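Local coordinates for fumarate reductase iron-sulfur subunit (Mycolicibacterium smegmatis, PDB 7D6V), which probably relays electrons through its three iron-sulfur clusters, between the flavoprotein subunit and the quinone site, as part of succinate dehydrogenase Sdh1, at residues I146-C151 with V212-I217. Numbering follows the deposited sequence.
Sequences IECFLC and VCPEHI. With SF4 (iron/sulfur cluster), chain F.
The [4Fe-4S] site of the dicluster domain is lined on two sides by residues 146-151 and 212-217, which meet beside the cubane through Leu150, Val212 and Pro214. Leu150 CD1 lies 3.8 Å from CG of the Pro214 ring, the two side chains crossing at a slant, while Val212 lays its CG2 branch over the face of the Leu150 carbonyl, 3.7 Å from Leu150 O. At the other end Ile146 and Glu215 cross almost perpendicularly. The bend of Glu215 at chi2 (-51°) brings one carboxylate oxygen, OE1, against the isoleucine, 3.7 Å from Ile146 CD1. No hydrogen bond joins the segments; besides this packing, the cluster itself bridges them.

Cys148 and Cys151, from the CxxCxxC motif that Cys145 begins, bind two irons, with Cys148 SG 2.4 Å from FE4. Cys213, followed by proline as is common in ferredoxin-like cluster motifs, approaches a third iron: with SG anti to the backbone N (chi1 170°), the sulfur is carried toward the cluster, 2.8 Å from FE2. Backbone amides also grip the thiolates: Leu150 N donates to Cys148 SG (2.9 Å), and Ile217 N reaches Cys213 SG in a nearly straight bond (171°). Such N-H groups would be expected to stabilise negative charge on the sulfurs. Pro214 CD rests 3.8 Å from cluster sulfide S3, and the side chain of Ile146 lies about 5 Å from the neighbouring [2Fe-2S] cluster.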
loop_
_atom_site.group_PDB
_atom_site.type_symbol
_atom_site.label_atom_id
_atom_site.label_comp_id
_atom_site.label_asym_id
_atom_site.label_seq_id
_atom_site.Cartn_x
_atom_site.Cartn_y
_atom_site.Cartn_z
ATOM N N ILE B 146 -2.548 -0.519 -2.599
ATOM C CA ILE B 146 -1.163 -0.828 -2.928
ATOM C C ILE B 146 -1.198 -1.743 -4.143
ATOM O O ILE B 146 -1.859 -2.785 -4.131
ATOM C CB ILE B 146 -0.424 -1.468 -1.739
ATOM C CG1 ILE B 146 -1.015 -2.827 -1.360
ATOM C CG2 ILE B 146 -0.482 -0.554 -0.531
ATOM C CD1 ILE B 146 -0.082 -3.702 -0.575
ATOM N N GLU B 147 -0.533 -1.342 -5.215
ATOM C CA GLU B 147 -0.759 -2.042 -6.470
ATOM C C GLU B 147 -0.109 -3.418 -6.433
ATOM O O GLU B 147 0.926 -3.652 -7.062
ATOM C CB GLU B 147 -0.248 -1.206 -7.640
ATOM C CG GLU B 147 -1.168 -0.052 -7.977
ATOM C CD GLU B 147 -0.649 0.801 -9.107
ATOM O OE1 GLU B 147 0.582 0.852 -9.299
ATOM O OE2 GLU B 147 -1.474 1.421 -9.806
ATOM N N CYS B 148 -0.746 -4.341 -5.721
ATOM C CA CYS B 148 -0.254 -5.709 -5.619
ATOM C C CYS B 148 -0.747 -6.526 -6.810
ATOM O O CYS B 148 -0.059 -7.431 -7.284
ATOM C CB CYS B 148 -0.713 -6.351 -4.309
ATOM S SG CYS B 148 -2.338 -7.139 -4.394
ATOM N N PHE B 149 -1.943 -6.197 -7.289
ATOM C CA PHE B 149 -2.542 -6.883 -8.430
ATOM C C PHE B 149 -3.017 -8.287 -8.086
ATOM O O PHE B 149 -3.168 -9.130 -8.974
ATOM C CB PHE B 149 -1.575 -6.917 -9.618
ATOM C CG PHE B 149 -1.027 -5.570 -9.985
ATOM C CD1 PHE B 149 -1.874 -4.491 -10.166
ATOM C CD2 PHE B 149 0.333 -5.378 -10.132
ATOM C CE1 PHE B 149 -1.376 -3.252 -10.498
ATOM C CE2 PHE B 149 0.836 -4.141 -10.464
ATOM C CZ PHE B 149 -0.019 -3.076 -10.648
ATOM N N LEU B 150 -3.271 -8.557 -6.805
ATOM C CA LEU B 150 -3.848 -9.841 -6.425
ATOM C C LEU B 150 -5.280 -9.962 -6.928
ATOM O O LEU B 150 -5.721 -11.050 -7.316
ATOM C CB LEU B 150 -3.790 -10.016 -4.909
ATOM C CG LEU B 150 -2.416 -10.299 -4.301
ATOM C CD1 LEU B 150 -2.478 -10.238 -2.788
ATOM C CD2 LEU B 150 -1.883 -11.638 -4.762
ATOM N N CYS B 151 -5.976 -8.829 -6.978
ATOM C CA CYS B 151 -7.337 -8.793 -7.487
ATOM C C CYS B 151 -7.288 -9.163 -8.966
ATOM O O CYS B 151 -8.072 -9.988 -9.436
ATOM C CB CYS B 151 -7.944 -7.402 -7.308
ATOM S SG CYS B 151 -7.097 -6.093 -8.222
ATOM N N VAL B 212 -9.608 -11.082 -1.869
ATOM C CA VAL B 212 -8.159 -11.243 -1.811
ATOM C C VAL B 212 -7.442 -9.952 -1.469
ATOM O O VAL B 212 -6.216 -9.971 -1.292
ATOM C CB VAL B 212 -7.603 -11.820 -3.127
ATOM C CG1 VAL B 212 -8.220 -13.173 -3.419
ATOM C CG2 VAL B 212 -7.837 -10.853 -4.265
ATOM N N CYS B 213 -8.155 -8.835 -1.424
ATOM C CA CYS B 213 -7.518 -7.546 -1.155
ATOM C C CYS B 213 -6.856 -7.419 0.217
ATOM O O CYS B 213 -7.539 -7.462 1.241
ATOM C CB CYS B 213 -8.526 -6.409 -1.349
ATOM S SG CYS B 213 -7.948 -4.793 -0.778
ATOM N N PRO B 214 -5.519 -7.263 0.244
ATOM C CA PRO B 214 -4.874 -7.087 1.552
ATOM C C PRO B 214 -5.262 -5.796 2.241
ATOM O O PRO B 214 -5.115 -5.699 3.465
ATOM C CB PRO B 214 -3.375 -7.105 1.213
ATOM C CG PRO B 214 -3.286 -7.552 -0.214
ATOM C CD PRO B 214 -4.558 -7.167 -0.862
ATOM N N GLU B 215 -5.746 -4.808 1.500
ATOM C CA GLU B 215 -6.149 -3.530 2.062
ATOM C C GLU B 215 -7.612 -3.506 2.476
ATOM O O GLU B 215 -8.068 -2.491 3.008
ATOM C CB GLU B 215 -5.876 -2.410 1.058
ATOM C CG GLU B 215 -4.410 -2.244 0.717
ATOM C CD GLU B 215 -3.540 -2.127 1.948
ATOM O OE1 GLU B 215 -2.576 -2.907 2.072
ATOM O OE2 GLU B 215 -3.822 -1.256 2.795
ATOM N N HIS B 216 -8.345 -4.596 2.245
ATOM C CA HIS B 216 -9.745 -4.721 2.647
ATOM C C HIS B 216 -10.609 -3.632 2.018
ATOM O O HIS B 216 -11.513 -3.086 2.652
ATOM C CB HIS B 216 -9.883 -4.723 4.168
ATOM C CG HIS B 216 -8.962 -5.682 4.851
ATOM N ND1 HIS B 216 -9.045 -7.046 4.672
ATOM C CD2 HIS B 216 -7.928 -5.476 5.700
ATOM C CE1 HIS B 216 -8.106 -7.638 5.386
ATOM N NE2 HIS B 216 -7.415 -6.709 6.019
ATOM N N ILE B 217 -10.323 -3.311 0.763
ATOM C CA ILE B 217 -11.161 -2.398 -0.002
ATOM C C ILE B 217 -12.395 -3.152 -0.479
ATOM O O ILE B 217 -12.294 -4.275 -0.987
ATOM C CB ILE B 217 -10.381 -1.803 -1.184
ATOM C CG1 ILE B 217 -9.066 -1.190 -0.700
ATOM C CG2 ILE B 217 -11.222 -0.766 -1.911
ATOM C CD1 ILE B 217 -8.154 -0.746 -1.813
HETATM FE FE1 SF4 F . -6.341 -5.169 -6.087
HETATM FE FE2 SF4 F . -6.638 -4.424 -3.176
HETATM FE FE3 SF4 F . -5.056 -2.647 -5.036
HETATM FE FE4 SF4 F . -3.964 -5.346 -4.234
HETATM S S1 SF4 F . -4.658 -3.624 -3.179
HETATM S S2 SF4 F . -4.362 -4.369 -6.090
HETATM S S3 SF4 F . -5.944 -6.146 -4.230
HETATM S S4 SF4 F . -7.035 -3.447 -5.032
#